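Local coordinates for protein neuraminidase (Influenza A virus, PDB 4GDI) that is a tetrameric, neuraminidase-like beta-propeller glycoprotein of a bat influenza virus, related to enzymes that release terminal sialic acid but with a diverged putative active site, at residues V22-G27 with L356-G361; A242-P247 with T279-A284; G290-Q295 with S309-S314; K316-S321 with F339-E344. One frame throughout, in Å; residues are numbered along the deposited sequence.

Contact 1 (V22-G27 with L356-G361). With GOL (glycerol), chain T.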
loop_
_atom_site.group_PDB
_atom_site.type_symbol
_atom_site.label_atom_id
_atom_site.label_comp_id
_atom_site.label_asym_id
_atom_site.label_seq_id
_atom_site.Cartn_x
_atom_site.Cartn_y
_atom_site.Cartn_z
ATOM N N VAL A 22 -26.458 -7.495 -12.074
ATOM C CA VAL A 22 -25.929 -8.102 -10.869
ATOM C C VAL A 22 -24.981 -7.151 -10.152
ATOM O O VAL A 22 -24.247 -6.395 -10.793
ATOM C CB VAL A 22 -25.214 -9.436 -11.172
ATOM C CG1 VAL A 22 -26.203 -10.439 -11.745
ATOM C CG2 VAL A 22 -24.054 -9.226 -12.122
ATOM N N PRO A 23 -24.996 -7.182 -8.806
ATOM C CA PRO A 23 -24.101 -6.299 -8.058
ATOM C C PRO A 23 -22.658 -6.795 -8.108
ATOM O O PRO A 23 -22.392 -7.964 -7.810
ATOM C CB PRO A 23 -24.646 -6.385 -6.623
ATOM C CG PRO A 23 -25.281 -7.737 -6.551
ATOM C CD PRO A 23 -25.842 -7.998 -7.924
ATOM N N THR A 24 -21.731 -5.924 -8.477
ATOM C CA THR A 24 -20.333 -6.310 -8.476
ATOM C C THR A 24 -19.669 -5.765 -7.216
ATOM O O THR A 24 -18.605 -6.223 -6.829
ATOM C CB THR A 24 -19.602 -5.811 -9.721
ATOM O OG1 THR A 24 -19.787 -4.397 -9.845
ATOM C CG2 THR A 24 -20.132 -6.498 -10.963
ATOM N N HIS A 25 -20.326 -4.806 -6.567
ATOM C CA HIS A 25 -19.806 -4.196 -5.354
ATOM C C HIS A 25 -20.971 -3.624 -4.573
ATOM O O HIS A 25 -21.664 -2.738 -5.043
ATOM C CB HIS A 25 -18.772 -3.109 -5.709
ATOM C CG HIS A 25 -18.388 -2.221 -4.561
ATOM N ND1 HIS A 25 -17.306 -2.479 -3.746
ATOM C CD2 HIS A 25 -18.926 -1.059 -4.111
ATOM C CE1 HIS A 25 -17.205 -1.527 -2.833
ATOM N NE2 HIS A 25 -18.175 -0.653 -3.031
ATOM N N ARG A 26 -21.232 -4.169 -3.396
ATOM C CA ARG A 26 -22.176 -3.536 -2.495
ATOM C C ARG A 26 -21.427 -2.452 -1.742
ATOM O O ARG A 26 -20.231 -2.577 -1.475
ATOM C CB ARG A 26 -22.773 -4.557 -1.535
ATOM C CG ARG A 26 -23.467 -5.674 -2.259
ATOM C CD ARG A 26 -24.127 -6.635 -1.321
ATOM N NE ARG A 26 -25.311 -6.042 -0.725
ATOM C CZ ARG A 26 -26.305 -6.745 -0.205
ATOM N NH1 ARG A 26 -26.253 -8.071 -0.208
ATOM N NH2 ARG A 26 -27.346 -6.119 0.315
ATOM N N GLY A 27 -22.112 -1.373 -1.421
ATOM C CA GLY A 27 -21.489 -0.337 -0.625
ATOM C C GLY A 27 -21.021 -0.950 0.678
ATOM O O GLY A 27 -21.587 -1.936 1.142
ATOM N N LEU A 356 -21.490 4.047 -2.376
ATOM C CA LEU A 356 -21.771 3.640 -3.746
ATOM C C LEU A 356 -21.772 2.126 -3.832
ATOM O O LEU A 356 -20.855 1.470 -3.347
ATOM C CB LEU A 356 -20.716 4.173 -4.727
ATOM C CG LEU A 356 -20.761 5.617 -5.207
ATOM C CD1 LEU A 356 -19.854 5.767 -6.441
ATOM C CD2 LEU A 356 -22.184 6.101 -5.516
ATOM N N SER A 357 -22.812 1.580 -4.435
ATOM C CA SER A 357 -22.765 0.212 -4.912
ATOM C C SER A 357 -22.691 0.262 -6.442
ATOM O O SER A 357 -22.975 1.293 -7.064
ATOM C CB SER A 357 -24.009 -0.537 -4.470
ATOM O OG SER A 357 -25.128 -0.040 -5.177
ATOM N N THR A 358 -22.312 -0.847 -7.051
ATOM C CA THR A 358 -22.214 -0.907 -8.506
ATOM C C THR A 358 -22.869 -2.187 -9.007
ATOM O O THR A 358 -22.815 -3.212 -8.331
ATOM C CB THR A 358 -20.750 -0.886 -8.997
ATOM O OG1 THR A 358 -20.035 -1.988 -8.438
ATOM C CG2 THR A 358 -20.045 0.390 -8.623
ATOM N N PHE A 359 -23.478 -2.102 -10.192
ATOM C CA PHE A 359 -24.204 -3.205 -10.815
ATOM C C PHE A 359 -23.807 -3.231 -12.288
ATOM O O PHE A 359 -23.699 -2.189 -12.914
ATOM C CB PHE A 359 -25.717 -2.980 -10.753
ATOM C CG PHE A 359 -26.323 -3.205 -9.402
ATOM C CD1 PHE A 359 -26.257 -2.232 -8.429
ATOM C CD2 PHE A 359 -26.975 -4.394 -9.114
ATOM C CE1 PHE A 359 -26.828 -2.440 -7.189
ATOM C CE2 PHE A 359 -27.554 -4.603 -7.880
ATOM C CZ PHE A 359 -27.478 -3.626 -6.918
ATOM N N CYS A 360 -23.608 -4.413 -12.840
ATOM C CA CYS A 360 -23.284 -4.531 -14.262
ATOM C C CYS A 360 -24.313 -5.385 -14.990
ATOM O O CYS A 360 -24.915 -6.293 -14.404
ATOM C CB CYS A 360 -21.888 -5.118 -14.437
ATOM S SG CYS A 360 -20.583 -4.014 -13.882
ATOM N N GLY A 361 -24.520 -5.084 -16.268
ATOM C CA GLY A 361 -25.455 -5.840 -17.076
ATOM C C GLY A 361 -24.900 -7.217 -17.369
ATOM O O GLY A 361 -23.698 -7.379 -17.488
HETATM C C1 GOL T . -16.490 -2.903 -9.837
HETATM O O1 GOL T . -17.350 -1.850 -9.458
HETATM C C2 GOL T . -16.574 -3.103 -11.343
HETATM O O2 GOL T . -17.800 -3.729 -11.625
HETATM C C3 GOL T . -15.418 -3.950 -11.870
HETATM O O3 GOL T . -14.183 -3.354 -11.563
HETATM O O HOH W 1 -18.475 1.968 -2.075
#
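Pro23 lies over one face of the Phe359 ring, with CB of Pro23 4.0 Å from the ring centroid and 26° off the ring normal, which fits a CH-pi contact displaced toward the rim. With CG anti to its carbonyl carbon (chi1 -75°), Phe359 brings CE2 to 3.6 Å from Pro23 CB. Thr24 and Thr358 meet differently: their side chains cross at about a right angle, and the two OG1 atoms lie 2.8 Å apart in a hydrogen bond whose direction is open. A glycerol, probably from the crystallisation liquor, sits by this pair, its O1 2.9 Å from OG1 of Thr358. His25 turns a ring edge to the backbone, CD2 being 3.3 Å from O of Leu356, and a water in the ring plane joins NE2 to that oxygen. The backbone explains the shift between these pairs. Thr358 O receives N of Thr24 at 2.9 Å, from 35° above the carbonyl plane, and more weakly N of His25 at 3.4 Å. Thr24 and His25 share one partner, a classic beta bulge. Strand 20-25, from the chain's N-terminal end, pairs antiparallel with strand 352-362, near its C-terminal end, an arrangement typical of ring closure in the neuraminidase beta-propeller.

Contact 2 (A242-P247 with T279-A284). With CA (calcium ion), chain R.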
loop_
_atom_site.group_PDB
_atom_site.type_symbol
_atom_site.label_atom_id
_atom_site.label_comp_id
_atom_site.label_asym_id
_atom_site.label_seq_id
_atom_site.Cartn_x
_atom_site.Cartn_y
_atom_site.Cartn_z
ATOM N N ALA A 242 -44.094 6.572 -17.692
ATOM C CA ALA A 242 -43.546 6.358 -16.358
ATOM C C ALA A 242 -42.324 7.247 -16.145
ATOM O O ALA A 242 -41.214 6.866 -16.518
ATOM C CB ALA A 242 -43.173 4.913 -16.194
ATOM N N PRO A 243 -42.522 8.441 -15.564
ATOM C CA PRO A 243 -41.402 9.348 -15.265
ATOM C C PRO A 243 -40.387 8.671 -14.344
ATOM O O PRO A 243 -40.806 7.819 -13.574
ATOM C CB PRO A 243 -42.086 10.524 -14.557
ATOM C CG PRO A 243 -43.510 10.452 -14.988
ATOM C CD PRO A 243 -43.808 9.003 -15.128
ATOM N N THR A 244 -39.093 9.010 -14.418
ATOM C CA THR A 244 -38.108 8.317 -13.589
ATOM C C THR A 244 -37.268 9.223 -12.693
ATOM O O THR A 244 -36.440 8.736 -11.924
ATOM C CB THR A 244 -37.141 7.429 -14.426
ATOM O OG1 THR A 244 -36.351 8.241 -15.307
ATOM C CG2 THR A 244 -37.909 6.400 -15.220
ATOM N N ASP A 245 -37.480 10.528 -12.776
ATOM C CA ASP A 245 -36.829 11.448 -11.860
ATOM C C ASP A 245 -37.419 11.230 -10.454
ATOM O O ASP A 245 -38.436 10.558 -10.282
ATOM C CB ASP A 245 -37.074 12.883 -12.317
ATOM C CG ASP A 245 -36.012 13.855 -11.839
ATOM O OD1 ASP A 245 -35.080 13.450 -11.101
ATOM O OD2 ASP A 245 -36.120 15.040 -12.215
ATOM N N PHE A 246 -36.744 11.761 -9.446
ATOM C CA PHE A 246 -37.340 11.917 -8.133
ATOM C C PHE A 246 -37.064 13.331 -7.653
ATOM O O PHE A 246 -35.907 13.745 -7.597
ATOM C CB PHE A 246 -36.816 10.911 -7.122
ATOM C CG PHE A 246 -37.615 10.906 -5.847
ATOM C CD1 PHE A 246 -37.392 11.872 -4.871
ATOM C CD2 PHE A 246 -38.627 9.980 -5.652
ATOM C CE1 PHE A 246 -38.153 11.904 -3.714
ATOM C CE2 PHE A 246 -39.394 10.002 -4.490
ATOM C CZ PHE A 246 -39.149 10.966 -3.522
ATOM N N PRO A 247 -38.126 14.074 -7.284
ATOM C CA PRO A 247 -39.513 13.594 -7.175
ATOM C C PRO A 247 -40.199 13.431 -8.517
ATOM O O PRO A 247 -39.635 13.789 -9.559
ATOM C CB PRO A 247 -40.204 14.710 -6.379
ATOM C CG PRO A 247 -39.464 15.936 -6.745
ATOM C CD PRO A 247 -38.023 15.513 -6.985
ATOM N N THR A 279 -35.060 1.568 -18.094
ATOM C CA THR A 279 -35.292 2.704 -17.219
ATOM C C THR A 279 -34.930 2.309 -15.814
ATOM O O THR A 279 -34.869 1.119 -15.501
ATOM C CB THR A 279 -36.760 3.155 -17.245
ATOM O OG1 THR A 279 -37.603 2.031 -17.000
ATOM C CG2 THR A 279 -37.111 3.761 -18.610
ATOM N N SER A 280 -34.715 3.304 -14.960
ATOM C CA SER A 280 -34.409 3.038 -13.564
ATOM C C SER A 280 -35.024 4.116 -12.669
ATOM O O SER A 280 -35.043 5.292 -13.018
ATOM C CB SER A 280 -32.888 2.932 -13.371
ATOM O OG SER A 280 -32.250 4.119 -13.777
ATOM N N LYS A 281 -35.555 3.701 -11.523
ATOM C CA LYS A 281 -36.234 4.632 -10.629
ATOM C C LYS A 281 -36.463 4.052 -9.226
ATOM O O LYS A 281 -36.359 2.835 -8.996
ATOM C CB LYS A 281 -37.570 5.047 -11.242
ATOM C CG LYS A 281 -38.550 3.876 -11.422
ATOM C CD LYS A 281 -39.883 4.326 -12.039
ATOM C CE LYS A 281 -40.946 3.217 -11.949
ATOM N NZ LYS A 281 -42.301 3.690 -12.384
ATOM N N THR A 282 -36.754 4.940 -8.285
ATOM C CA THR A 282 -37.181 4.520 -6.953
ATOM C C THR A 282 -38.423 3.624 -7.083
ATOM O O THR A 282 -39.248 3.807 -7.975
ATOM C CB THR A 282 -37.509 5.731 -6.078
ATOM O OG1 THR A 282 -38.520 6.517 -6.714
ATOM C CG2 THR A 282 -36.246 6.613 -5.851
ATOM N N LYS A 283 -38.537 2.639 -6.208
ATOM C CA LYS A 283 -39.735 1.808 -6.146
ATOM C C LYS A 283 -40.961 2.720 -6.039
ATOM O O LYS A 283 -41.855 2.676 -6.878
ATOM C CB LYS A 283 -39.634 0.859 -4.947
ATOM C CG LYS A 283 -40.887 0.056 -4.615
ATOM C CD LYS A 283 -41.318 -0.843 -5.755
ATOM C CE LYS A 283 -42.539 -1.680 -5.368
ATOM N NZ LYS A 283 -42.299 -2.555 -4.174
ATOM N N ALA A 284 -40.962 3.579 -5.029
ATOM C CA ALA A 284 -42.107 4.432 -4.739
ATOM C C ALA A 284 -41.921 5.856 -5.262
ATOM O O ALA A 284 -40.825 6.413 -5.202
ATOM C CB ALA A 284 -42.339 4.464 -3.232
HETATM CA CA CA R . -37.214 17.028 -12.243
HETATM O O HOH W 2 -42.986 6.144 -12.969
HETATM O O HOH W 3 -36.346 7.709 -9.273
HETATM O O HOH W 4 -33.722 7.557 -11.622
HETATM O O HOH W 5 -34.320 6.347 -15.259
HETATM O O HOH W 6 -38.891 15.970 -10.854
#
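Thr244 places OG1 between its backbone N and carbonyl carbon (chi1 64°), which leaves CG2 to meet CB of Thr279 at 4.0 Å, the two side chains crossing at about a right angle. Lys281 starts similarly (chi1 63°), and the extended chain beyond CG carries CD past the carbonyl of Pro243 and NZ to 4.1 Å from CB of Ala242. Phe246 points a ring edge, at CE2, toward O of Ala284, while its CD2 lies 3.6 Å from OG1 of Thr282. That hydroxyl donates to Ala284 O at 2.8 Å. The nearest direct approach is Thr244 CB to Ser280 O, 3.3 Å; polar groups are joined through water. One water bridges Pro243 O and Lys281 NZ, two others donate to Thr244 O and lead to Thr282 N and Ser280 O, and a fourth spans Thr244 OG1 and Ser280 O. Asp245 points away from strand 277-281 and binds the calcium ion through OD2 at 2.3 Å, with Asn215, Asp219, Gly263 and Gly265 supplying carbonyl oxygens and a water held by Pro247 O. The chemistry implies a loop tied to metal on one side and coupled by ordered water to the strand and following turn on the other.

Contact 3 (G290-Q295 with S309-S314)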
loop_
_atom_site.group_PDB
_atom_site.type_symbol
_atom_site.label_atom_id
_atom_site.label_comp_id
_atom_site.label_asym_id
_atom_site.label_seq_id
_atom_site.Cartn_x
_atom_site.Cartn_y
_atom_site.Cartn_z
ATOM N N GLY A 290 -36.013 2.121 -2.508
ATOM C CA GLY A 290 -35.996 1.058 -3.498
ATOM C C GLY A 290 -35.346 1.496 -4.800
ATOM O O GLY A 290 -35.073 2.675 -4.998
ATOM N N PHE A 291 -35.103 0.538 -5.687
ATOM C CA PHE A 291 -34.609 0.842 -7.029
ATOM C C PHE A 291 -35.086 -0.240 -7.977
ATOM O O PHE A 291 -34.923 -1.443 -7.721
ATOM C CB PHE A 291 -33.083 0.930 -7.042
ATOM C CG PHE A 291 -32.520 1.830 -8.111
ATOM C CD1 PHE A 291 -32.741 3.195 -8.083
ATOM C CD2 PHE A 291 -31.718 1.316 -9.110
ATOM C CE1 PHE A 291 -32.202 4.023 -9.051
ATOM C CE2 PHE A 291 -31.171 2.150 -10.083
ATOM C CZ PHE A 291 -31.414 3.498 -10.050
ATOM N N VAL A 292 -35.666 0.195 -9.089
ATOM C CA VAL A 292 -36.298 -0.717 -10.027
ATOM C C VAL A 292 -35.792 -0.503 -11.463
ATOM O O VAL A 292 -35.782 0.619 -11.978
ATOM C CB VAL A 292 -37.829 -0.535 -9.976
ATOM C CG1 VAL A 292 -38.514 -1.389 -11.034
ATOM C CG2 VAL A 292 -38.342 -0.884 -8.593
ATOM N N LEU A 293 -35.371 -1.594 -12.090
ATOM C CA LEU A 293 -34.883 -1.580 -13.463
ATOM C C LEU A 293 -35.957 -2.204 -14.359
ATOM O O LEU A 293 -36.402 -3.320 -14.107
ATOM C CB LEU A 293 -33.585 -2.377 -13.563
ATOM C CG LEU A 293 -32.283 -1.583 -13.373
ATOM C CD1 LEU A 293 -31.950 -0.792 -14.628
ATOM C CD2 LEU A 293 -32.400 -0.654 -12.192
ATOM N N GLU A 294 -36.386 -1.482 -15.387
ATOM C CA GLU A 294 -37.404 -2.004 -16.301
ATOM C C GLU A 294 -36.934 -1.970 -17.745
ATOM O O GLU A 294 -36.378 -0.975 -18.218
ATOM C CB GLU A 294 -38.703 -1.227 -16.139
ATOM C CG GLU A 294 -39.338 -1.426 -14.756
ATOM C CD GLU A 294 -40.595 -0.601 -14.553
ATOM O OE1 GLU A 294 -40.491 0.641 -14.503
ATOM O OE2 GLU A 294 -41.686 -1.200 -14.435
ATOM N N GLN A 295 -37.151 -3.079 -18.439
ATOM C CA GLN A 295 -36.769 -3.207 -19.833
ATOM C C GLN A 295 -37.929 -2.860 -20.771
ATOM O O GLN A 295 -39.054 -3.334 -20.584
ATOM C CB GLN A 295 -36.332 -4.639 -20.102
ATOM C CG GLN A 295 -35.737 -4.843 -21.488
ATOM C CD GLN A 295 -35.663 -6.312 -21.865
ATOM O OE1 GLN A 295 -36.629 -7.043 -21.696
ATOM N NE2 GLN A 295 -34.518 -6.747 -22.367
ATOM N N SER A 309 -38.637 -6.911 -15.535
ATOM C CA SER A 309 -38.675 -5.930 -14.471
ATOM C C SER A 309 -37.978 -6.486 -13.232
ATOM O O SER A 309 -38.208 -7.625 -12.828
ATOM C CB SER A 309 -40.113 -5.547 -14.156
ATOM O OG SER A 309 -40.151 -4.601 -13.109
ATOM N N TYR A 310 -37.111 -5.680 -12.638
ATOM C CA TYR A 310 -36.296 -6.135 -11.524
ATOM C C TYR A 310 -36.302 -5.118 -10.399
ATOM O O TYR A 310 -35.838 -3.993 -10.562
ATOM C CB TYR A 310 -34.851 -6.323 -11.956
ATOM C CG TYR A 310 -34.573 -7.477 -12.867
ATOM C CD1 TYR A 310 -34.637 -8.782 -12.407
ATOM C CD2 TYR A 310 -34.194 -7.260 -14.191
ATOM C CE1 TYR A 310 -34.352 -9.845 -13.245
ATOM C CE2 TYR A 310 -33.908 -8.315 -15.035
ATOM C CZ TYR A 310 -33.989 -9.604 -14.558
ATOM O OH TYR A 310 -33.704 -10.650 -15.403
ATOM N N GLU A 311 -36.802 -5.531 -9.246
ATOM C CA GLU A 311 -36.817 -4.676 -8.091
ATOM C C GLU A 311 -35.541 -4.989 -7.343
ATOM O O GLU A 311 -35.506 -5.897 -6.518
ATOM C CB GLU A 311 -38.058 -4.973 -7.249
ATOM C CG GLU A 311 -38.251 -4.048 -6.070
ATOM C CD GLU A 311 -39.629 -4.208 -5.441
ATOM O OE1 GLU A 311 -40.615 -4.368 -6.195
ATOM O OE2 GLU A 311 -39.725 -4.182 -4.196
ATOM N N LEU A 312 -34.478 -4.257 -7.665
ATOM C CA LEU A 312 -33.163 -4.533 -7.091
ATOM C C LEU A 312 -33.132 -4.228 -5.594
ATOM O O LEU A 312 -32.509 -4.954 -4.811
ATOM C CB LEU A 312 -32.091 -3.720 -7.811
ATOM C CG LEU A 312 -31.872 -4.078 -9.283
ATOM C CD1 LEU A 312 -30.740 -3.202 -9.871
ATOM C CD2 LEU A 312 -31.561 -5.566 -9.440
ATOM N N PHE A 313 -33.799 -3.146 -5.210
ATOM C CA PHE A 313 -34.002 -2.821 -3.800
ATOM C C PHE A 313 -35.479 -2.477 -3.605
ATOM O O PHE A 313 -36.108 -1.933 -4.514
ATOM C CB PHE A 313 -33.141 -1.623 -3.394
ATOM C CG PHE A 313 -31.661 -1.890 -3.428
ATOM C CD1 PHE A 313 -31.023 -2.506 -2.360
ATOM C CD2 PHE A 313 -30.901 -1.513 -4.527
ATOM C CE1 PHE A 313 -29.651 -2.750 -2.395
ATOM C CE2 PHE A 313 -29.534 -1.753 -4.566
ATOM C CZ PHE A 313 -28.909 -2.370 -3.501
ATOM N N SER A 314 -36.037 -2.773 -2.433
ATOM C CA SER A 314 -37.429 -2.400 -2.155
ATOM C C SER A 314 -37.514 -1.271 -1.157
ATOM O O SER A 314 -38.188 -0.275 -1.398
ATOM C CB SER A 314 -38.238 -3.580 -1.622
ATOM O OG SER A 314 -38.279 -4.636 -2.560
#
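Val292 and Glu311 form a non-hydrogen-bonded pair in the antiparallel pairing of strands 289-296 and 309-311, within one blade of the propeller; a classic beta bulge interrupts the pairing near Phe291. Of the backbone bonds, Leu293 and Tyr310 exchange two, N of Leu293 to O of Tyr310 and N of Tyr310 to O of Leu293, each 2.9 Å. At the bulge, Phe291 N donates to Phe313 O, and Gly290, with a positive phi of 77°, brings its CA to 3.2 Å from the same oxygen. Among apolar contacts, CD2 of Leu293 meets CD1 of Leu312 at 3.8 Å, and CB of Phe291 reaches the edge of the Phe313 ring at CD2. Glu311 holds CG anti to its backbone N (chi1 -175°), which lays this methylene against CG2 of Val292. One polar side chain has its partner beyond the two segments: the hydroxyl of Tyr310 hydrogen-bonds to the carbonyl oxygen of Lys19. Phe291 O marks the bulge: N of Leu312 approaches it at 2.8 Å in a weak, bent bond, whereas N of Phe313, at 3.2 Å and nearly straight (170°), lies in the carbonyl plane on a lone pair.

Contact 4 (K316-S321 with F339-E344). With NO3 (nitrate ion), chain B.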
loop_
_atom_site.group_PDB
_atom_site.type_symbol
_atom_site.label_atom_id
_atom_site.label_comp_id
_atom_site.label_asym_id
_atom_site.label_seq_id
_atom_site.Cartn_x
_atom_site.Cartn_y
_atom_site.Cartn_z
ATOM N N LYS A 316 -34.518 -0.141 0.945
ATOM C CA LYS A 316 -33.284 0.616 1.178
ATOM C C LYS A 316 -33.417 1.994 0.559
ATOM O O LYS A 316 -33.977 2.140 -0.526
ATOM C CB LYS A 316 -32.064 -0.099 0.589
ATOM C CG LYS A 316 -31.054 -0.557 1.627
ATOM C CD LYS A 316 -29.881 -1.297 0.983
ATOM C CE LYS A 316 -28.968 -1.932 2.029
ATOM N NZ LYS A 316 -28.798 -1.066 3.243
ATOM N N ARG A 317 -32.916 3.012 1.248
ATOM C CA ARG A 317 -32.957 4.365 0.710
ATOM C C ARG A 317 -31.876 4.515 -0.357
ATOM O O ARG A 317 -30.725 4.098 -0.151
ATOM C CB ARG A 317 -32.746 5.395 1.807
ATOM C CG ARG A 317 -32.923 6.818 1.339
ATOM C CD ARG A 317 -32.818 7.788 2.503
ATOM N NE ARG A 317 -32.764 9.183 2.065
ATOM C CZ ARG A 317 -33.804 10.009 2.025
ATOM N NH1 ARG A 317 -35.012 9.603 2.404
ATOM N NH2 ARG A 317 -33.635 11.253 1.606
ATOM N N THR A 318 -32.249 5.077 -1.502
ATOM C CA THR A 318 -31.305 5.179 -2.623
ATOM C C THR A 318 -31.162 6.631 -3.038
ATOM O O THR A 318 -32.056 7.437 -2.775
ATOM C CB THR A 318 -31.754 4.301 -3.812
ATOM O OG1 THR A 318 -33.107 4.614 -4.146
ATOM C CG2 THR A 318 -31.674 2.819 -3.444
ATOM N N GLY A 319 -30.024 6.985 -3.641
ATOM C CA GLY A 319 -29.831 8.335 -4.130
ATOM C C GLY A 319 -29.463 8.419 -5.609
ATOM O O GLY A 319 -30.129 7.841 -6.467
ATOM N N ARG A 320 -28.394 9.158 -5.891
ATOM C CA ARG A 320 -27.893 9.371 -7.256
ATOM C C ARG A 320 -27.519 8.050 -7.918
ATOM O O ARG A 320 -27.146 7.084 -7.241
ATOM C CB ARG A 320 -26.651 10.289 -7.217
ATOM C CG ARG A 320 -26.934 11.735 -6.700
ATOM C CD ARG A 320 -25.670 12.540 -6.389
ATOM N NE ARG A 320 -24.691 12.496 -7.485
ATOM C CZ ARG A 320 -23.623 11.704 -7.516
ATOM N NH1 ARG A 320 -23.351 10.892 -6.501
ATOM N NH2 ARG A 320 -22.805 11.735 -8.565
ATOM N N SER A 321 -27.600 8.007 -9.244
ATOM C CA SER A 321 -27.097 6.849 -9.968
ATOM C C SER A 321 -26.608 7.285 -11.349
ATOM O O SER A 321 -27.020 8.322 -11.866
ATOM C CB SER A 321 -28.197 5.776 -10.087
ATOM O OG SER A 321 -29.343 6.284 -10.766
ATOM N N PHE A 339 -23.744 0.428 -13.842
ATOM C CA PHE A 339 -24.126 1.686 -13.236
ATOM C C PHE A 339 -23.698 1.710 -11.787
ATOM O O PHE A 339 -23.470 0.662 -11.174
ATOM C CB PHE A 339 -25.633 1.958 -13.394
ATOM C CG PHE A 339 -26.529 0.973 -12.670
ATOM C CD1 PHE A 339 -26.905 1.188 -11.358
ATOM C CD2 PHE A 339 -27.027 -0.142 -13.328
ATOM C CE1 PHE A 339 -27.737 0.290 -10.701
ATOM C CE2 PHE A 339 -27.862 -1.045 -12.680
ATOM C CZ PHE A 339 -28.219 -0.822 -11.364
ATOM N N TRP A 340 -23.533 2.915 -11.253
ATOM C CA TRP A 340 -23.270 3.082 -9.838
ATOM C C TRP A 340 -24.543 3.654 -9.206
ATOM O O TRP A 340 -25.351 4.308 -9.885
ATOM C CB TRP A 340 -22.044 3.982 -9.591
ATOM C CG TRP A 340 -22.050 5.307 -10.361
ATOM C CD1 TRP A 340 -21.385 5.585 -11.521
ATOM C CD2 TRP A 340 -22.752 6.510 -10.009
ATOM N NE1 TRP A 340 -21.632 6.874 -11.916
ATOM C CE2 TRP A 340 -22.469 7.465 -11.001
ATOM C CE3 TRP A 340 -23.594 6.869 -8.949
ATOM C CZ2 TRP A 340 -23.000 8.756 -10.969
ATOM C CZ3 TRP A 340 -24.114 8.139 -8.923
ATOM C CH2 TRP A 340 -23.819 9.067 -9.919
ATOM N N LEU A 341 -24.709 3.415 -7.911
ATOM C CA LEU A 341 -25.911 3.825 -7.200
ATOM C C LEU A 341 -25.605 4.121 -5.730
ATOM O O LEU A 341 -24.999 3.300 -5.048
ATOM C CB LEU A 341 -26.958 2.717 -7.309
ATOM C CG LEU A 341 -28.163 2.779 -6.369
ATOM C CD1 LEU A 341 -29.069 3.904 -6.766
ATOM C CD2 LEU A 341 -28.895 1.450 -6.418
ATOM N N GLU A 342 -25.977 5.316 -5.282
ATOM C CA GLU A 342 -25.841 5.709 -3.879
ATOM C C GLU A 342 -26.851 4.938 -3.051
ATOM O O GLU A 342 -28.056 4.931 -3.359
ATOM C CB GLU A 342 -26.118 7.202 -3.685
ATOM C CG GLU A 342 -24.973 8.133 -4.085
ATOM C CD GLU A 342 -25.332 9.600 -3.929
ATOM O OE1 GLU A 342 -26.545 9.904 -3.845
ATOM O OE2 GLU A 342 -24.397 10.445 -3.878
ATOM N N ILE A 343 -26.341 4.279 -2.018
ATOM C CA ILE A 343 -27.156 3.641 -0.996
ATOM C C ILE A 343 -27.009 4.514 0.252
ATOM O O ILE A 343 -25.891 4.788 0.694
ATOM C CB ILE A 343 -26.641 2.229 -0.697
ATOM C CG1 ILE A 343 -26.699 1.351 -1.956
ATOM C CG2 ILE A 343 -27.423 1.581 0.458
ATOM C CD1 ILE A 343 -28.070 1.182 -2.536
ATOM N N GLU A 344 -28.117 4.985 0.811
ATOM C CA GLU A 344 -28.030 5.903 1.952
ATOM C C GLU A 344 -28.207 5.167 3.268
ATOM O O GLU A 344 -29.098 4.342 3.401
ATOM C CB GLU A 344 -29.047 7.040 1.817
ATOM C CG GLU A 344 -28.451 8.283 1.152
ATOM C CD GLU A 344 -29.282 8.819 0.004
ATOM O OE1 GLU A 344 -30.526 8.738 0.071
ATOM O OE2 GLU A 344 -28.684 9.334 -0.968
HETATM N N NO3 B . -27.041 15.368 -7.826
HETATM O O1 NO3 B . -26.015 14.834 -8.621
HETATM O O2 NO3 B . -26.787 16.494 -7.022
HETATM O O3 NO3 B . -28.308 14.776 -7.837
HETATM O O HOH W 7 -31.026 2.825 3.384
#
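Trp340 sets one ring face against the Ser321 backbone, and its CH2 lies 3.2 Å from NH2 of Arg320, ring and guanidinium planes being 28° apart. Leu341 follows, its CD1 3.9 Å from CB of Ser321. Glu342 grips Arg320 twice: OE1 accepts backbone N and OE2 accepts NH1, each at 2.9 Å. The NH1 bond lies in the guanidinium plane but enters from above the carboxylate plane, the two planes being 67° apart. A nitrate, probably from the crystallisation liquor, takes NE of Arg320. Ile343 packs CG2 on CD of Lys316 at 3.8 Å; the lysine's NZ makes a salt bridge with Glu76 of a second subunit. Glu344, bent at chi2 (130°), brings OE1 to 3.0 Å from NE of Arg317, a salt bridge with a weak hydrogen bond. Within this chain, strand 317-324 is outermost in its antiparallel sheet. Strand 338-346 lies between it and strand 352-362; Trp340 touches strand 44-48, and Leu341 packs on Phe291 of strand 289-296.

Overall arrangement
Contacts 1 and 4 belong to one four-stranded sheet, their centres 10 Å apart; strands 338-346 and 352-362 join them, Phe339 N lying 2.8 Å from Phe359 O. Contacts 2 and 3 meet in the preceding sheet, through strands 277-281 and 289-296, their centres also 10 Å apart, with Val292 N 2.7 Å from Lys281 O. Contact 3 meets contact 4 where Gly290 N lies 2.8 Å from Lys316 O, and contact 1 where CZ of Phe359 packs 3.6 Å from CE2 of Phe313. Contacts 1 and 2 do not touch, their nearest atoms being about 10 Å apart. Asp245 of contact 2 supplies one ligand of the calcium; its side chain is about 10 Å from that of Phe291 in contact 3 and about 9 Å from that of Ser321 in contact 4.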